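Autotransporter adhesin (PDB 4ERR) probably directs the DUF5 effector domain of a MARTX toxin to host-cell membranes, serving as its four-helical-bundle membrane localization domain. Local coordinates at residues B[22-27]-B[58-63]. Residues are numbered along the deposited sequence; the frame is centred on the assembly and turned at random. Where two conformers were deposited one is given.
Sequences GASYQG and IAEHPT
Ser-24 and His-61 meet through a single side-chain hydrogen bond that ties the middle of helix 7-37 to the end of helix 41-60, two antiparallel helices of the four-helical-bundle membrane localization domain, joined by the turn between 37 and 41. The serine CB heads for the imidazole and already lies 3.4 Å from His-61 NE2 and 3.6 Å from His-61 CD2. One bond further out, a chi1 of -64° sets OG beside the backbone N, opposite the carbonyl carbon, which brings it to the ring edge, near the imidazole plane, 2.8 Å from His-61 NE2; either partner could be the donor. Ser-24 OG also makes a weak bond back to Pro-20 O in its own helix and is hydrogen-bonded to a water 3.1 Å away. That water donates to Glu-60 OE1 over 2.8 Å, so a second, solvent-mediated link runs beside the direct one. Glu-60 CG sits over one face of the His-61 imidazole, 3.5 Å above the ring plane and nearer its margin than its centre. Tyr-57 adds an edge-to-face contact. His-61 O accepts a hydrogen bond from Asn-67 ND2 of the second subunit, placing this helix-to-helix link beside the dimer interface, just before the turn into helix 65-81.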
ATOM      1  N   GLY B  22      -6.826   5.677   3.012  1.00 23.76           N
ATOM      2  CA  GLY B  22      -7.940   4.854   3.480  1.00 23.81           C
ATOM      3  C   GLY B  22      -9.286   5.528   3.290  1.00 24.25           C
ATOM      4  O   GLY B  22     -10.282   4.871   2.949  1.00 24.82           O
ATOM      5  N   ALA B  23      -9.314   6.847   3.496  1.00 25.60           N
ATOM      6  CA  ALA B  23     -10.523   7.623   3.265  1.00 25.60           C
ATOM      7  C   ALA B  23     -10.950   7.608   1.775  1.00 25.69           C
ATOM      8  O   ALA B  23     -12.132   7.397   1.460  1.00 26.70           O
ATOM      9  CB  ALA B  23     -10.348   9.068   3.787  1.00 27.62           C
ATOM     10  N   SER B  24     -10.004   7.837   0.871  1.00 25.07           N
ATOM     11  CA  SER B  24     -10.304   7.757  -0.553  1.00 24.44           C
ATOM     12  C   SER B  24     -10.759   6.346  -0.922  1.00 23.67           C
ATOM     13  O   SER B  24     -11.706   6.167  -1.674  1.00 24.61           O
ATOM     14  CB  SER B  24      -9.099   8.175  -1.411  1.00 26.11           C
ATOM     15  OG  SER B  24      -8.756   9.525  -1.201  1.00 33.36           O
ATOM     16  N   TYR B  25     -10.092   5.335  -0.361  1.00 22.07           N
ATOM     17  CA  TYR B  25     -10.470   3.955  -0.635  1.00 21.26           C
ATOM     18  C   TYR B  25     -11.906   3.658  -0.217  1.00 21.06           C
ATOM     19  O   TYR B  25     -12.654   3.021  -0.944  1.00 21.27           O
ATOM     20  CB  TYR B  25      -9.504   2.976   0.007  1.00 21.51           C
ATOM     21  CG  TYR B  25      -9.732   1.541  -0.321  1.00 22.06           C
ATOM     22  CD1 TYR B  25      -9.722   1.096  -1.636  1.00 27.87           C
ATOM     23  CD2 TYR B  25      -9.871   0.585   0.680  1.00 23.76           C
ATOM     24  CE1 TYR B  25      -9.872  -0.258  -1.939  1.00 27.64           C
ATOM     25  CE2 TYR B  25     -10.007  -0.786   0.374  1.00 25.33           C
ATOM     26  CZ  TYR B  25     -10.011  -1.192  -0.921  1.00 27.04           C
ATOM     27  OH  TYR B  25     -10.123  -2.550  -1.219  1.00 30.58           O
ATOM     28  N   GLN B  26     -12.284   4.117   0.969  1.00 21.95           N
ATOM     29  CA  GLN B  26     -13.644   3.936   1.443  1.00 22.56           C
ATOM     30  C   GLN B  26     -14.662   4.541   0.484  1.00 22.31           C
ATOM     31  O   GLN B  26     -15.752   4.009   0.281  1.00 21.89           O
ATOM     32  CB  GLN B  26     -13.817   4.537   2.832  1.00 23.94           C
ATOM     33  CG  GLN B  26     -15.134   4.121   3.487  1.00 24.98           C
ATOM     34  CD  GLN B  26     -15.229   2.597   3.658  1.00 25.65           C
ATOM     35  OE1 GLN B  26     -14.332   1.975   4.231  1.00 31.55           O
ATOM     36  NE2 GLN B  26     -16.302   1.994   3.130  1.00 25.73           N
ATOM     37  N   GLY B  27     -14.304   5.671  -0.108  1.00 21.36           N
ATOM     38  CA  GLY B  27     -15.147   6.299  -1.118  1.00 21.86           C
ATOM     39  C   GLY B  27     -15.386   5.398  -2.326  1.00 21.28           C
ATOM     40  O   GLY B  27     -16.496   5.319  -2.875  1.00 22.12           O
ATOM     41  N   ILE B  58      -5.865   6.536  -8.090  0.50 27.92           N
ATOM     42  CA  ILE B  58      -4.585   6.047  -8.619  0.50 29.54           C
ATOM     43  C   ILE B  58      -3.621   7.204  -8.908  0.50 30.98           C
ATOM     44  O   ILE B  58      -2.399   7.034  -8.803  0.50 32.61           O
ATOM     45  CB  ILE B  58      -4.804   5.129  -9.838  0.50 29.64           C
ATOM     46  CG1 ILE B  58      -5.602   3.878  -9.427  0.50 27.72           C
ATOM     47  CG2 ILE B  58      -3.471   4.736 -10.474  0.50 31.13           C
ATOM     48  CD1 ILE B  58      -4.795   2.800  -8.735  0.50 29.71           C
ATOM     49  N   ALA B  59      -4.147   8.373  -9.282  1.00 32.18           N
ATOM     50  CA  ALA B  59      -3.314   9.562  -9.469  1.00 34.50           C
ATOM     51  C   ALA B  59      -2.852  10.172  -8.139  1.00 35.73           C
ATOM     52  O   ALA B  59      -1.688  10.582  -7.996  1.00 38.16           O
ATOM     53  CB  ALA B  59      -4.082  10.618 -10.315  1.00 34.81           C
ATOM     54  N   GLU B  60      -3.759  10.195  -7.170  1.00 35.05           N
ATOM     55  CA  GLU B  60      -3.532  10.840  -5.873  1.00 35.60           C
ATOM     56  C   GLU B  60      -2.728   9.993  -4.871  1.00 34.39           C
ATOM     57  O   GLU B  60      -1.975  10.549  -4.050  1.00 35.51           O
ATOM     58  CB  GLU B  60      -4.892  11.182  -5.252  1.00 36.31           C
ATOM     59  CG  GLU B  60      -4.863  12.112  -4.048  1.00 40.64           C
ATOM     60  CD  GLU B  60      -6.267  12.506  -3.553  1.00 45.81           C
ATOM     61  OE1 GLU B  60      -7.301  12.215  -4.241  1.00 47.62           O
ATOM     62  OE2 GLU B  60      -6.335  13.122  -2.464  1.00 51.68           O
ATOM     63  N   HIS B  61      -2.892   8.671  -4.934  1.00 32.50           N
ATOM     64  CA  HIS B  61      -2.318   7.758  -3.936  1.00 32.01           C
ATOM     65  C   HIS B  61      -1.536   6.585  -4.549  1.00 32.82           C
ATOM     66  O   HIS B  61      -1.882   5.413  -4.359  1.00 32.99           O
ATOM     67  CB  HIS B  61      -3.442   7.208  -3.066  1.00 31.00           C
ATOM     68  CG  HIS B  61      -4.338   8.255  -2.473  1.00 30.05           C
ATOM     69  ND1 HIS B  61      -3.896   9.208  -1.578  1.00 28.72           N
ATOM     70  CD2 HIS B  61      -5.681   8.437  -2.584  1.00 31.14           C
ATOM     71  CE1 HIS B  61      -4.927   9.945  -1.184  1.00 30.44           C
ATOM     72  NE2 HIS B  61      -6.013   9.518  -1.807  1.00 30.89           N
ATOM     73  N   PRO B  62      -0.455   6.888  -5.263  1.00 35.03           N
ATOM     74  CA  PRO B  62       0.356   5.857  -5.927  1.00 36.31           C
ATOM     75  C   PRO B  62       1.159   4.967  -4.975  1.00 35.79           C
ATOM     76  O   PRO B  62       1.503   3.823  -5.333  1.00 37.48           O
ATOM     77  CB  PRO B  62       1.309   6.682  -6.802  1.00 37.75           C
ATOM     78  CG  PRO B  62       1.407   8.012  -6.096  1.00 37.41           C
ATOM     79  CD  PRO B  62       0.077   8.242  -5.467  1.00 36.17           C
ATOM     80  N   THR B  63       1.431   5.472  -3.765  1.00 33.04           N
ATOM     81  CA  THR B  63       2.317   4.821  -2.836  1.00 29.89           C
ATOM     82  C   THR B  63       1.631   4.689  -1.463  1.00 26.75           C
ATOM     83  O   THR B  63       1.121   5.684  -0.888  1.00 27.48           O
ATOM     84  CB  THR B  63       3.612   5.635  -2.710  1.00 30.27           C
ATOM     85  OG1 THR B  63       4.143   5.815  -4.022  1.00 35.19           O
ATOM     86  CG2 THR B  63       4.648   4.940  -1.822  1.00 30.09           C
TER
HETATM   87  O   HOH W   1      -8.733   9.826  -4.265  1.00 35.32           O